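Local coordinates for protein ornithine carbamoyltransferase (Campylobacter jejuni subsp. jejuni, PDB 3TPF) that catalyses the reversible transfer of the carbamoyl group from carbamoyl phosphate to L-ornithine, giving L-citrulline and phosphate for arginine biosynthesis, at residues His22-Lys27 and Asp132-Lys137; Ala176-Tyr181 and Glu240-Asp245; Glu103-Phe108 and Val116-Ser121; Glu273-Glu276 and Val281-Glu284; Thr7-Ser12 and Trp188-Lys193. All coordinates share one frame; numbering follows the deposited sequence.

Contact 1: residues His22-Lys27 and Asp132-Lys137; sequences HASELK and DLFTIK
Phe134 reaches out from helix 126-138 and packs its ring on Ala23, Ser24 and Lys27, one turn of helix 13-28. Followed along 132-137, Leu133 packs outside this contact, on Ile16 and Val20 earlier in helix 13-28. Phe134 comes next and carries nearly all of the contact. Its CG lies anti to the backbone N (chi1 178°), which sends the ring out across the gap between helices. Phe134 CD1 meets the small methyl CB of Ala23 at 3.6 Å. Phe134 CE1 points at the backbone of Ser24, with Ser24 N close to the ring plane at 3.5 Å. Phe134 CZ touches Lys27 CD at 3.7 Å, also at the ring edge. Alanine allows the ring close to the helix, while lysine lends its extended methylene chain to the apolar patch and carries its ammonium group past the ring edge, NZ still near Phe134 CE2, to Glu284, Glu138 and Asn288. Further on, Lys137 sends NZ to Asn21. The axes of the two short segments pass 10.9 Å apart at a crossing angle of -70°, a steep crossing bridged by one large ring. This is helix-on-helix packing in the carbamoyl phosphate domain, made by a helix that in carbamoyltransferases leads over to the ornithine domain.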
# COMPACT_ATOMS: atom_id res chain seq x y z
N HIS B 22 22.62 19.83 2.89
CA HIS B 22 22.83 18.43 2.68
C HIS B 22 21.89 17.99 1.54
O HIS B 22 22.30 17.24 0.65
CB HIS B 22 22.56 17.64 3.96
CG HIS B 22 22.99 16.21 3.88
ND1 HIS B 22 23.92 15.77 2.96
CD2 HIS B 22 22.62 15.11 4.58
CE1 HIS B 22 24.09 14.47 3.08
NE2 HIS B 22 23.32 14.05 4.06
N ALA B 23 20.65 18.47 1.62
CA ALA B 23 19.61 18.19 0.61
C ALA B 23 20.21 18.49 -0.75
O ALA B 23 20.16 17.71 -1.69
CB ALA B 23 18.35 19.01 0.87
N SER B 24 20.85 19.61 -0.80
CA SER B 24 21.41 20.08 -2.01
C SER B 24 22.51 19.14 -2.51
O SER B 24 22.60 18.86 -3.69
CB SER B 24 21.97 21.47 -1.74
OG SER B 24 22.07 22.21 -2.92
N GLU B 25 23.38 18.72 -1.62
CA GLU B 25 24.44 17.76 -1.98
C GLU B 25 23.83 16.49 -2.54
O GLU B 25 24.31 15.91 -3.52
CB GLU B 25 25.32 17.40 -0.77
CG GLU B 25 26.48 18.37 -0.48
CD GLU B 25 26.86 18.42 1.02
OE1 GLU B 25 27.57 19.37 1.42
OE2 GLU B 25 26.48 17.49 1.81
N LEU B 26 22.74 16.07 -1.91
CA LEU B 26 22.10 14.79 -2.27
C LEU B 26 21.41 14.90 -3.63
O LEU B 26 21.40 13.95 -4.43
CB LEU B 26 21.11 14.34 -1.20
CG LEU B 26 21.75 13.74 0.05
CD1 LEU B 26 20.65 13.60 1.12
CD2 LEU B 26 22.43 12.41 -0.29
N LYS B 27 20.83 16.06 -3.86
CA LYS B 27 20.21 16.33 -5.16
C LYS B 27 21.27 16.29 -6.24
O LYS B 27 21.09 15.68 -7.27
CB LYS B 27 19.49 17.66 -5.21
CG LYS B 27 18.92 17.99 -6.58
CD LYS B 27 17.79 19.01 -6.45
CE LYS B 27 17.34 19.70 -7.75
NZ LYS B 27 15.97 20.39 -7.58
N ASP B 132 10.49 24.58 0.90
CA ASP B 132 10.38 25.96 0.51
C ASP B 132 11.75 26.65 0.62
O ASP B 132 12.24 27.24 -0.33
CB ASP B 132 9.34 26.69 1.38
CG ASP B 132 7.91 26.26 1.05
OD1 ASP B 132 7.72 25.39 0.14
OD2 ASP B 132 6.94 26.87 1.61
N LEU B 133 12.38 26.48 1.74
CA LEU B 133 13.74 27.03 1.98
C LEU B 133 14.73 26.58 0.94
O LEU B 133 15.45 27.38 0.33
CB LEU B 133 14.22 26.55 3.33
CG LEU B 133 14.89 27.53 4.25
CD1 LEU B 133 14.25 28.89 4.20
CD2 LEU B 133 14.70 26.97 5.65
N PHE B 134 14.74 25.28 0.70
CA PHE B 134 15.66 24.67 -0.29
C PHE B 134 15.49 25.39 -1.59
O PHE B 134 16.47 25.66 -2.34
CB PHE B 134 15.27 23.20 -0.50
CG PHE B 134 16.10 22.48 -1.51
CD1 PHE B 134 17.24 21.82 -1.14
CD2 PHE B 134 15.72 22.42 -2.82
CE1 PHE B 134 18.04 21.18 -2.07
CE2 PHE B 134 16.53 21.79 -3.78
CZ PHE B 134 17.68 21.15 -3.40
N THR B 135 14.22 25.68 -1.86
CA THR B 135 13.84 26.22 -3.17
C THR B 135 14.26 27.67 -3.34
O THR B 135 14.75 28.07 -4.36
CB THR B 135 12.34 26.08 -3.42
OG1 THR B 135 12.01 24.68 -3.42
CG2 THR B 135 12.05 26.65 -4.77
N ILE B 136 14.09 28.40 -2.25
CA ILE B 136 14.54 29.77 -2.17
C ILE B 136 16.05 29.88 -2.42
O ILE B 136 16.52 30.74 -3.15
CB ILE B 136 14.22 30.38 -0.80
CG1 ILE B 136 12.70 30.54 -0.64
CG2 ILE B 136 14.93 31.71 -0.67
CD1 ILE B 136 12.30 30.83 0.77
N LYS B 137 16.79 28.93 -1.88
CA LYS B 137 18.22 28.91 -2.06
C LYS B 137 18.57 28.57 -3.51
O LYS B 137 19.47 29.14 -4.10
CB LYS B 137 18.83 27.92 -1.07
CG LYS B 137 20.33 27.80 -1.07
CD LYS B 137 20.85 27.23 0.28
CE LYS B 137 22.41 27.23 0.36
NZ LYS B 137 23.17 26.05 -0.19

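Contact 2: residues Ala176-Tyr181 and Glu240-Asp245; sequences AMPKNY and EGFMID
Two loops of the Rossmann-like ornithine domain meet here: the one that leaves strand 172-176 at its C-terminal end, and the one that precedes helix 246-251. Phe242 of the second loop carries the contact, and it presses on Ala176, Met177 and Pro178 of the first. Its CG stands anti to its own carbonyl carbon (chi1 -77°), aiming the ring at the chain opposite. The far end of the ring meets main chain more than side chain: CZ is 3.4 Å from Met177 C and 3.5 Å from Pro178 N. Ala176 C sits at the ring edge, 3.8 Å from Phe242 CE1, and Ala176 CB adds a looser touch. Over one face of the ring lies Pro178 CG, 4.2 Å from Phe242 CE2 and offset toward the rim. The same proline places CD over a face of the Tyr181 ring, so its pyrrolidine serves two aromatics. Pro178 also opens a type I turn, closed by Tyr181 N to Pro178 O at 3.2 Å, while Tyr181 OH is bonded to Glu238. Met177, built as selenomethionine, has its CB pointing away from Phe242 and packs on Ser155 and Ile183. On the other loop Lys208 binds the carbonyls of Gly241 and Met243. Cohesion is van der Waals contact of a phenyl ring with a peptide unit and with the apolar Pro178 and Ala176, with no hydrogen bond between the segments.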
# COMPACT_ATOMS: atom_id res chain seq x y z
N ALA B 176 0.63 38.65 6.29
CA ALA B 176 -0.66 39.33 6.05
C ALA B 176 -1.82 38.34 6.07
O ALA B 176 -1.80 37.33 5.42
CB ALA B 176 -0.64 40.14 4.76
N MSE B 177 -2.79 38.63 6.93
CA MSE B 177 -4.01 37.85 7.09
C MSE B 177 -5.14 38.79 7.44
O MSE B 177 -4.88 39.91 7.83
CB MSE B 177 -3.81 36.85 8.21
CG MSE B 177 -3.38 37.51 9.53
SE MSE B 177 -3.01 36.16 10.96
CE MSE B 177 -1.95 34.68 10.12
N PRO B 178 -6.39 38.36 7.36
CA PRO B 178 -7.47 39.27 7.62
C PRO B 178 -7.52 39.84 9.04
O PRO B 178 -6.81 39.36 9.93
CB PRO B 178 -8.71 38.43 7.32
CG PRO B 178 -8.23 37.27 6.52
CD PRO B 178 -6.87 37.01 7.02
N LYS B 179 -8.34 40.88 9.24
CA LYS B 179 -8.31 41.65 10.49
C LYS B 179 -8.70 40.75 11.67
O LYS B 179 -8.01 40.74 12.69
CB LYS B 179 -9.11 42.97 10.46
CG LYS B 179 -10.64 42.90 10.46
CD LYS B 179 -11.31 44.23 10.87
N ASN B 180 -9.76 39.97 11.52
CA ASN B 180 -10.29 39.17 12.65
C ASN B 180 -9.32 38.04 13.09
O ASN B 180 -9.44 37.46 14.17
CB ASN B 180 -11.70 38.65 12.32
N TYR B 181 -8.36 37.75 12.24
CA TYR B 181 -7.46 36.59 12.40
C TYR B 181 -6.27 36.93 13.29
O TYR B 181 -5.74 38.03 13.26
CB TYR B 181 -6.98 36.04 11.04
CG TYR B 181 -8.08 35.32 10.29
CD1 TYR B 181 -9.21 36.00 9.91
CD2 TYR B 181 -8.01 33.96 9.98
CE1 TYR B 181 -10.24 35.38 9.24
CE2 TYR B 181 -9.03 33.32 9.30
CZ TYR B 181 -10.16 34.06 8.95
OH TYR B 181 -11.23 33.52 8.27
N GLU B 240 -11.28 38.42 1.09
CA GLU B 240 -11.61 39.13 -0.16
C GLU B 240 -10.36 39.66 -0.88
O GLU B 240 -10.03 39.22 -2.01
CB GLU B 240 -12.63 40.27 0.06
CG GLU B 240 -12.13 41.63 0.63
CD GLU B 240 -12.25 42.84 -0.35
OE1 GLU B 240 -11.81 43.98 -0.02
OE2 GLU B 240 -12.79 42.69 -1.47
N GLY B 241 -9.66 40.59 -0.22
CA GLY B 241 -8.52 41.29 -0.85
C GLY B 241 -7.26 40.46 -1.02
O GLY B 241 -6.27 40.93 -1.57
N PHE B 242 -7.31 39.21 -0.60
CA PHE B 242 -6.07 38.48 -0.32
C PHE B 242 -5.49 37.61 -1.43
O PHE B 242 -4.42 37.04 -1.29
CB PHE B 242 -6.22 37.69 0.97
CG PHE B 242 -6.11 38.55 2.19
CD1 PHE B 242 -4.94 38.61 2.90
CD2 PHE B 242 -7.16 39.36 2.58
CE1 PHE B 242 -4.83 39.42 4.01
CE2 PHE B 242 -7.07 40.16 3.69
CZ PHE B 242 -5.90 40.20 4.41
N MSE B 243 -6.16 37.53 -2.54
CA MSE B 243 -5.62 36.69 -3.61
C MSE B 243 -4.31 37.23 -4.06
O MSE B 243 -4.13 38.43 -4.09
CB MSE B 243 -6.59 36.70 -4.78
CG MSE B 243 -5.93 36.20 -6.05
SE MSE B 243 -7.35 35.88 -7.38
CE MSE B 243 -8.46 37.54 -7.33
N ILE B 244 -3.39 36.34 -4.45
CA ILE B 244 -2.19 36.74 -5.19
C ILE B 244 -2.43 36.74 -6.69
O ILE B 244 -2.75 35.72 -7.30
CB ILE B 244 -1.00 35.83 -4.96
CG1 ILE B 244 -0.67 35.79 -3.47
CG2 ILE B 244 0.18 36.30 -5.76
CD1 ILE B 244 -0.49 37.15 -2.81
N ASP B 245 -2.37 37.93 -7.25
CA ASP B 245 -2.60 38.14 -8.66
C ASP B 245 -1.50 39.02 -9.22
O ASP B 245 -0.58 39.38 -8.50
CB ASP B 245 -4.03 38.68 -8.95
CG ASP B 245 -4.37 40.00 -8.20
OD1 ASP B 245 -5.53 40.46 -8.41
OD2 ASP B 245 -3.54 40.57 -7.47

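Contact 3: residues Glu103-Phe108 and Val116-Ser121; sequences ETLLEF and VINALS
Leu105 and Val116, with Phe108 beside them, bury most of the surface where helix 102-111 lies on strand 116-118. Leu105 points from the helix at the strand and divides its two methyls between different neighbours. CD2 meets Val116 CG1 at 3.4 Å, the two side chains crossing obliquely. Leu105 CD1 lies against Asn118, with Asn118 CB 3.5 Å away, the two side chains crossing at about a right angle; Ser121 CB lies further along at 4.1 Å. Val116 uses both its branches: with chi1 at 169°, CG1 turns to Leu105 while CG2 is left for Phe108 CD1, at 3.7 Å. A beta-branched valine suits the strand and offers two methyls to two helix residues one turn apart. Phe108 continues past it to Met97, Val81 and Ala85, tying the pair into the wider core.

Asn118 is polar but buried, and its amide is occupied. ND2 gives a bond to Ser121 OG at 3.2 Å, 24° out of the amide plane, and another to Leu6 O; OD1 takes a weak one from Leu120 N. The Ser121 hydroxyl is in turn engaged with His102 ND1, and Ser121 O receives Asn157, predicted to bind ornithine. The short segments of helix and strand run almost antiparallel, at 168°, as expected of the helix in a beta-alpha-beta crossover: strand 94-98, helix 102-111 and strand 116-118, in the parallel sheet of the carbamoyl phosphate domain, where 116-118 also bonds to Phe5.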
# COMPACT_ATOMS: atom_id res chain seq x y z
N GLU B 103 -0.96 16.79 19.35
CA GLU B 103 -0.80 16.07 20.59
C GLU B 103 -0.46 14.60 20.30
O GLU B 103 0.36 13.99 20.99
CB GLU B 103 -2.05 16.17 21.42
CG GLU B 103 -2.03 15.25 22.65
CD GLU B 103 -0.81 15.42 23.58
OE1 GLU B 103 -0.30 16.61 23.67
OE2 GLU B 103 -0.39 14.37 24.22
N THR B 104 -1.12 14.06 19.28
CA THR B 104 -0.91 12.69 18.84
C THR B 104 0.54 12.44 18.48
O THR B 104 1.10 11.41 18.81
CB THR B 104 -1.78 12.32 17.63
OG1 THR B 104 -3.17 12.52 17.96
CG2 THR B 104 -1.53 10.89 17.19
N LEU B 105 1.16 13.38 17.83
CA LEU B 105 2.56 13.19 17.53
C LEU B 105 3.34 13.14 18.82
O LEU B 105 4.28 12.37 18.96
CB LEU B 105 3.10 14.37 16.70
CG LEU B 105 2.89 14.29 15.19
CD1 LEU B 105 3.14 15.60 14.49
CD2 LEU B 105 3.83 13.21 14.75
N LEU B 106 3.01 14.05 19.73
CA LEU B 106 3.83 14.22 20.93
C LEU B 106 3.72 12.94 21.75
O LEU B 106 4.70 12.35 22.21
CB LEU B 106 3.38 15.45 21.73
CG LEU B 106 3.77 16.84 21.19
CD1 LEU B 106 3.00 17.88 21.98
CD2 LEU B 106 5.25 17.23 21.31
N GLU B 107 2.49 12.48 21.90
CA GLU B 107 2.19 11.28 22.69
C GLU B 107 2.89 10.05 22.10
O GLU B 107 3.41 9.22 22.82
CB GLU B 107 0.67 11.04 22.73
CG GLU B 107 0.25 9.71 23.35
CD GLU B 107 0.36 9.63 24.89
OE1 GLU B 107 0.78 10.63 25.57
OE2 GLU B 107 -0.00 8.55 25.41
N PHE B 108 2.89 9.94 20.79
CA PHE B 108 3.61 8.84 20.12
C PHE B 108 5.12 8.94 20.36
O PHE B 108 5.75 7.95 20.69
CB PHE B 108 3.33 8.88 18.63
CG PHE B 108 3.69 7.62 17.91
CD1 PHE B 108 5.03 7.32 17.62
CD2 PHE B 108 2.69 6.76 17.46
CE1 PHE B 108 5.36 6.19 16.92
CE2 PHE B 108 3.02 5.65 16.73
CZ PHE B 108 4.35 5.37 16.45
N VAL B 116 10.33 10.19 15.50
CA VAL B 116 9.05 10.49 14.84
C VAL B 116 9.15 11.79 14.06
O VAL B 116 9.68 12.74 14.57
CB VAL B 116 7.98 10.74 15.90
CG1 VAL B 116 6.65 11.34 15.32
CG2 VAL B 116 7.88 9.53 16.79
N ILE B 117 8.60 11.83 12.82
CA ILE B 117 8.68 13.02 11.92
C ILE B 117 7.37 13.57 11.57
O ILE B 117 6.48 12.84 11.17
CB ILE B 117 9.28 12.64 10.61
CG1 ILE B 117 10.71 12.22 10.80
CG2 ILE B 117 9.21 13.83 9.69
CD1 ILE B 117 11.12 11.48 9.62
N ASN B 118 7.17 14.85 11.83
CA ASN B 118 5.83 15.45 11.70
C ASN B 118 5.62 15.76 10.22
O ASN B 118 6.04 16.79 9.72
CB ASN B 118 5.72 16.75 12.44
CG ASN B 118 4.35 17.51 12.19
OD1 ASN B 118 3.47 16.97 11.50
ND2 ASN B 118 4.16 18.72 12.83
N ALA B 119 4.95 14.88 9.50
CA ALA B 119 4.66 15.10 8.09
C ALA B 119 3.53 16.14 7.91
O ALA B 119 3.22 16.48 6.75
CB ALA B 119 4.25 13.79 7.44
N LEU B 120 2.84 16.51 9.00
CA LEU B 120 1.85 17.57 8.97
C LEU B 120 0.85 17.49 10.15
O LEU B 120 0.31 16.46 10.43
CB LEU B 120 1.05 17.63 7.70
CG LEU B 120 -0.02 18.78 7.75
CD1 LEU B 120 0.00 19.54 6.40
CD2 LEU B 120 -1.36 18.27 8.06
N SER B 121 0.71 18.59 10.86
CA SER B 121 -0.19 18.65 11.99
C SER B 121 -0.92 19.97 11.95
O SER B 121 -0.57 20.82 11.16
CB SER B 121 0.55 18.52 13.31
OG SER B 121 1.24 19.71 13.65

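Contact 4: residues Glu273-Glu276 and Val281-Glu284; sequences EIFE and VIFE
The rings of Phe275 and Phe283 meet obliquely: Phe275 CZ and Phe283 CZ come within 4.1 Å, the side chains crossing at about a right angle. Ile282 meets the CD2-CE2 side of Phe275, again obliquely: its CD1 lies 3.6 Å from Phe275 CD2 and equally near CE2, while Ile282 CG2 reaches Phe275 CE2 at 4.1 Å. Phe275 holds CG anti to the backbone N (chi1 180°), and this swings the ring end toward helix 279-302. Isoleucine suits the spot because its two arms, CD1 and CG2, both touch the ring, and phenylalanine gives the short helix 272-277 enough length to reach the next helix. Beyond the pair, Phe275 also packs on Leu262, predicted to bind carbamoyl phosphate, and on Ala264. A second subunit closes in here as well: its Asp83 packs on Phe275 and its Arg86 on Phe283, while Glu276 makes salt bridges to Arg86 and Lys82 of that subunit. The contact is thus packing between the short helix 272-277 and the start of the C-terminal helix 279-302, which follows it in the chain, set on the subunit border beside which carbamoyltransferase trimers have their active sites.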
# COMPACT_ATOMS: atom_id res chain seq x y z
N GLU B 273 -3.54 32.86 -13.97
CA GLU B 273 -2.47 33.53 -14.74
C GLU B 273 -1.18 33.47 -13.94
O GLU B 273 -0.21 32.90 -14.40
CB GLU B 273 -2.82 35.00 -15.21
CG GLU B 273 -2.12 35.35 -16.58
CD GLU B 273 -1.77 36.84 -16.88
OE1 GLU B 273 -1.30 37.57 -15.94
OE2 GLU B 273 -1.92 37.25 -18.09
N ILE B 274 -1.23 33.96 -12.72
CA ILE B 274 -0.06 34.11 -11.89
C ILE B 274 0.54 32.78 -11.45
O ILE B 274 1.75 32.61 -11.35
CB ILE B 274 -0.33 35.01 -10.66
CG1 ILE B 274 0.92 35.80 -10.34
CG2 ILE B 274 -0.76 34.23 -9.44
CD1 ILE B 274 1.30 36.70 -11.49
N PHE B 275 -0.34 31.85 -11.20
CA PHE B 275 0.07 30.51 -10.79
C PHE B 275 0.85 29.86 -11.90
O PHE B 275 1.97 29.43 -11.70
CB PHE B 275 -1.14 29.65 -10.47
CG PHE B 275 -0.80 28.26 -10.04
CD1 PHE B 275 -0.78 27.24 -10.94
CD2 PHE B 275 -0.51 27.97 -8.72
CE1 PHE B 275 -0.45 25.93 -10.55
CE2 PHE B 275 -0.15 26.66 -8.32
CZ PHE B 275 -0.13 25.64 -9.24
N GLU B 276 0.26 29.85 -13.07
CA GLU B 276 0.95 29.31 -14.24
C GLU B 276 2.23 30.11 -14.60
O GLU B 276 3.26 29.53 -15.02
CB GLU B 276 0.05 29.19 -15.43
CG GLU B 276 -0.95 28.04 -15.32
CD GLU B 276 -0.27 26.66 -15.27
OE1 GLU B 276 0.87 26.50 -15.83
OE2 GLU B 276 -0.89 25.73 -14.72
N VAL B 281 8.78 27.27 -10.76
CA VAL B 281 9.26 27.33 -9.38
C VAL B 281 8.35 26.57 -8.47
O VAL B 281 8.79 25.94 -7.53
CB VAL B 281 9.53 28.78 -8.84
CG1 VAL B 281 8.22 29.49 -8.41
CG2 VAL B 281 10.49 28.70 -7.67
N ILE B 282 7.06 26.68 -8.71
CA ILE B 282 6.08 26.06 -7.82
C ILE B 282 6.27 24.54 -7.89
O ILE B 282 6.18 23.85 -6.86
CB ILE B 282 4.63 26.43 -8.18
CG1 ILE B 282 4.38 27.90 -7.80
CG2 ILE B 282 3.65 25.54 -7.42
CD1 ILE B 282 3.02 28.44 -8.23
N PHE B 283 6.50 24.02 -9.06
CA PHE B 283 6.58 22.58 -9.17
C PHE B 283 7.95 22.07 -8.81
O PHE B 283 8.07 20.91 -8.51
CB PHE B 283 6.11 22.03 -10.57
CG PHE B 283 4.64 22.18 -10.79
CD1 PHE B 283 3.74 21.50 -10.02
CD2 PHE B 283 4.16 23.08 -11.71
CE1 PHE B 283 2.36 21.69 -10.15
CE2 PHE B 283 2.79 23.25 -11.89
CZ PHE B 283 1.89 22.54 -11.11
N GLU B 284 8.99 22.89 -8.92
CA GLU B 284 10.27 22.48 -8.39
C GLU B 284 10.11 22.38 -6.84
O GLU B 284 10.59 21.45 -6.17
CB GLU B 284 11.38 23.44 -8.79
CG GLU B 284 12.30 22.94 -9.91
CD GLU B 284 12.98 21.57 -9.59
OE1 GLU B 284 13.15 20.72 -10.53
OE2 GLU B 284 13.38 21.33 -8.40

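Contact 5: residues Thr7-Ser12 and Trp188-Lys193; sequences TLRDFS and WEFAMK
The two domains of the enzyme touch here, at their interface, through Arg9 and Phe190. Arg9 stands in a short 3-10 turn ahead of helix 13-28, in the carbamoyl phosphate domain; Phe190 comes from helix 185-198 of the ornithine domain. The phenyl ring offers one face, and the arginine lies along it. Arg9 CG is over that face, 3.9 Å from the centroid of the Phe190 ring, a CH-pi contact. NE follows at 3.7 Å from Phe190 CD2. The guanidinium carbon CZ is 4.6 Å from the Phe190 centroid and off-centre, a cation-pi contact with the planes 41° apart rather than stacked flat. Phe190 CB in turn lies over a face of the guanidinium. The bend of the arginine at chi3 (72°) lets the methylenes cover one part of the ring and the charged group another, the two side chains lying alongside and running opposite ways.

The ends of the guanidinium are anchored elsewhere: NH2 in a salt bridge to Glu186, also of the ornithine domain, and NH1 on Tyr124 OH. The backbone beneath is set by an ST turn, in which Thr7 OG1 accepts from Arg9 N at 3.0 Å and 171°. Arginine fits this partly exposed place because it supplies both apolar methylenes and a positive charge. With both partners on the ornithine domain, the residue joins the domains by a face contact with an aromatic ring and a salt bridge, neither needing the exact fit of a close-packed core, consistent with an interface that could shift as carbamoyltransferase domains close on their substrates.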
# COMPACT_ATOMS: atom_id res chain seq x y z
N THR B 7 8.80 19.82 14.94
CA THR B 7 8.74 21.23 14.57
C THR B 7 10.13 21.84 14.44
O THR B 7 11.04 21.50 15.18
CB THR B 7 7.97 22.09 15.59
OG1 THR B 7 8.13 23.47 15.25
CG2 THR B 7 8.49 21.84 16.98
N LEU B 8 10.29 22.81 13.56
CA LEU B 8 11.59 23.44 13.46
C LEU B 8 11.97 24.22 14.72
O LEU B 8 13.13 24.64 14.90
CB LEU B 8 11.61 24.33 12.24
CG LEU B 8 11.65 23.46 10.97
CD1 LEU B 8 11.35 24.21 9.69
CD2 LEU B 8 13.02 22.84 10.99
N ARG B 9 10.99 24.44 15.58
CA ARG B 9 11.24 25.16 16.84
C ARG B 9 12.34 24.53 17.62
O ARG B 9 13.02 25.19 18.35
CB ARG B 9 10.02 25.17 17.73
CG ARG B 9 9.02 26.23 17.37
CD ARG B 9 7.78 26.10 18.20
NE ARG B 9 8.03 26.50 19.54
CZ ARG B 9 7.08 26.86 20.39
NH1 ARG B 9 5.80 26.86 20.03
NH2 ARG B 9 7.41 27.23 21.63
N ASP B 10 12.47 23.22 17.50
CA ASP B 10 13.46 22.46 18.25
C ASP B 10 14.86 22.47 17.63
O ASP B 10 15.72 21.72 18.06
CB ASP B 10 12.99 21.01 18.43
CG ASP B 10 11.71 20.89 19.28
OD1 ASP B 10 11.48 21.70 20.22
OD2 ASP B 10 10.93 19.94 19.02
N PHE B 11 15.08 23.27 16.60
CA PHE B 11 16.38 23.26 15.91
C PHE B 11 17.05 24.63 15.77
O PHE B 11 16.39 25.67 15.91
CB PHE B 11 16.28 22.60 14.58
CG PHE B 11 15.83 21.19 14.70
CD1 PHE B 11 14.47 20.89 14.83
CD2 PHE B 11 16.76 20.16 14.76
CE1 PHE B 11 14.06 19.63 14.96
CE2 PHE B 11 16.34 18.86 14.92
CZ PHE B 11 14.99 18.62 15.02
N SER B 12 18.37 24.59 15.61
CA SER B 12 19.15 25.80 15.52
C SER B 12 19.24 26.24 14.08
O SER B 12 19.07 25.46 13.13
CB SER B 12 20.55 25.61 16.04
OG SER B 12 21.28 24.70 15.24
N TRP B 188 3.71 33.02 18.81
CA TRP B 188 4.14 34.40 18.51
C TRP B 188 5.21 34.84 19.48
O TRP B 188 6.20 35.46 19.09
CB TRP B 188 2.94 35.35 18.55
CG TRP B 188 3.25 36.79 18.24
CD1 TRP B 188 3.35 37.78 19.15
CD2 TRP B 188 3.45 37.41 16.95
NE1 TRP B 188 3.59 38.97 18.52
CE2 TRP B 188 3.67 38.77 17.17
CE3 TRP B 188 3.47 36.95 15.64
CZ2 TRP B 188 3.93 39.68 16.15
CZ3 TRP B 188 3.72 37.87 14.60
CH2 TRP B 188 3.96 39.21 14.87
N GLU B 189 5.01 34.49 20.73
CA GLU B 189 6.00 34.79 21.73
C GLU B 189 7.31 34.13 21.43
O GLU B 189 8.35 34.73 21.57
CB GLU B 189 5.54 34.43 23.15
CG GLU B 189 5.97 35.51 24.11
CD GLU B 189 5.56 36.93 23.66
OE1 GLU B 189 6.44 37.79 23.38
OE2 GLU B 189 4.34 37.20 23.57
N PHE B 190 7.28 32.89 21.01
CA PHE B 190 8.53 32.19 20.71
C PHE B 190 9.29 32.95 19.64
O PHE B 190 10.51 33.06 19.68
CB PHE B 190 8.26 30.77 20.25
CG PHE B 190 9.43 30.12 19.59
CD1 PHE B 190 9.66 30.25 18.22
CD2 PHE B 190 10.30 29.33 20.31
CE1 PHE B 190 10.74 29.63 17.61
CE2 PHE B 190 11.39 28.70 19.69
CZ PHE B 190 11.60 28.86 18.34
N ALA B 191 8.55 33.40 18.64
CA ALA B 191 9.13 34.06 17.49
C ALA B 191 9.74 35.40 17.91
O ALA B 191 10.83 35.79 17.48
CB ALA B 191 8.09 34.29 16.43
N MSE B 192 9.04 36.11 18.78
CA MSE B 192 9.55 37.38 19.26
C MSE B 192 10.89 37.17 19.90
O MSE B 192 11.87 37.83 19.57
CB MSE B 192 8.60 38.07 20.21
CG MSE B 192 7.36 38.66 19.53
SE MSE B 192 7.70 39.56 17.80
CE MSE B 192 7.09 41.41 18.17
N LYS B 193 10.95 36.19 20.78
CA LYS B 193 12.19 35.87 21.49
C LYS B 193 13.32 35.45 20.53
O LYS B 193 14.47 35.89 20.64
CB LYS B 193 11.95 34.79 22.56
CG LYS B 193 11.49 35.38 23.92
CD LYS B 193 11.28 34.32 25.02

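Overall arrangement
Contacts 1 and 3 lie in the carbamoyl phosphate domain and contact 2 in the ornithine domain; contact 4 lies where the C-terminal helix starts, and contact 5 spans the two domains. Contact 1 reaches contact 4 through a salt bridge between helix 13-28 and helix 279-302, from Lys27 NZ to Glu284 OE2 at 2.9 Å. Contacts 2 and 4 abut where Ile244 O meets Ile274 CG2 at 3.3 Å. Contacts 3 and 5 are neighbours, centres about 17 Å apart, whereas contacts 3 and 4 fall on opposite sides of the chain's centre, about 30 Å apart. Both of these flank residues predicted to bind carbamoyl phosphate: the side chain of Asn118 is about 4 Å from that of Pro126, and that of Phe275 about 4 Å from that of Leu262.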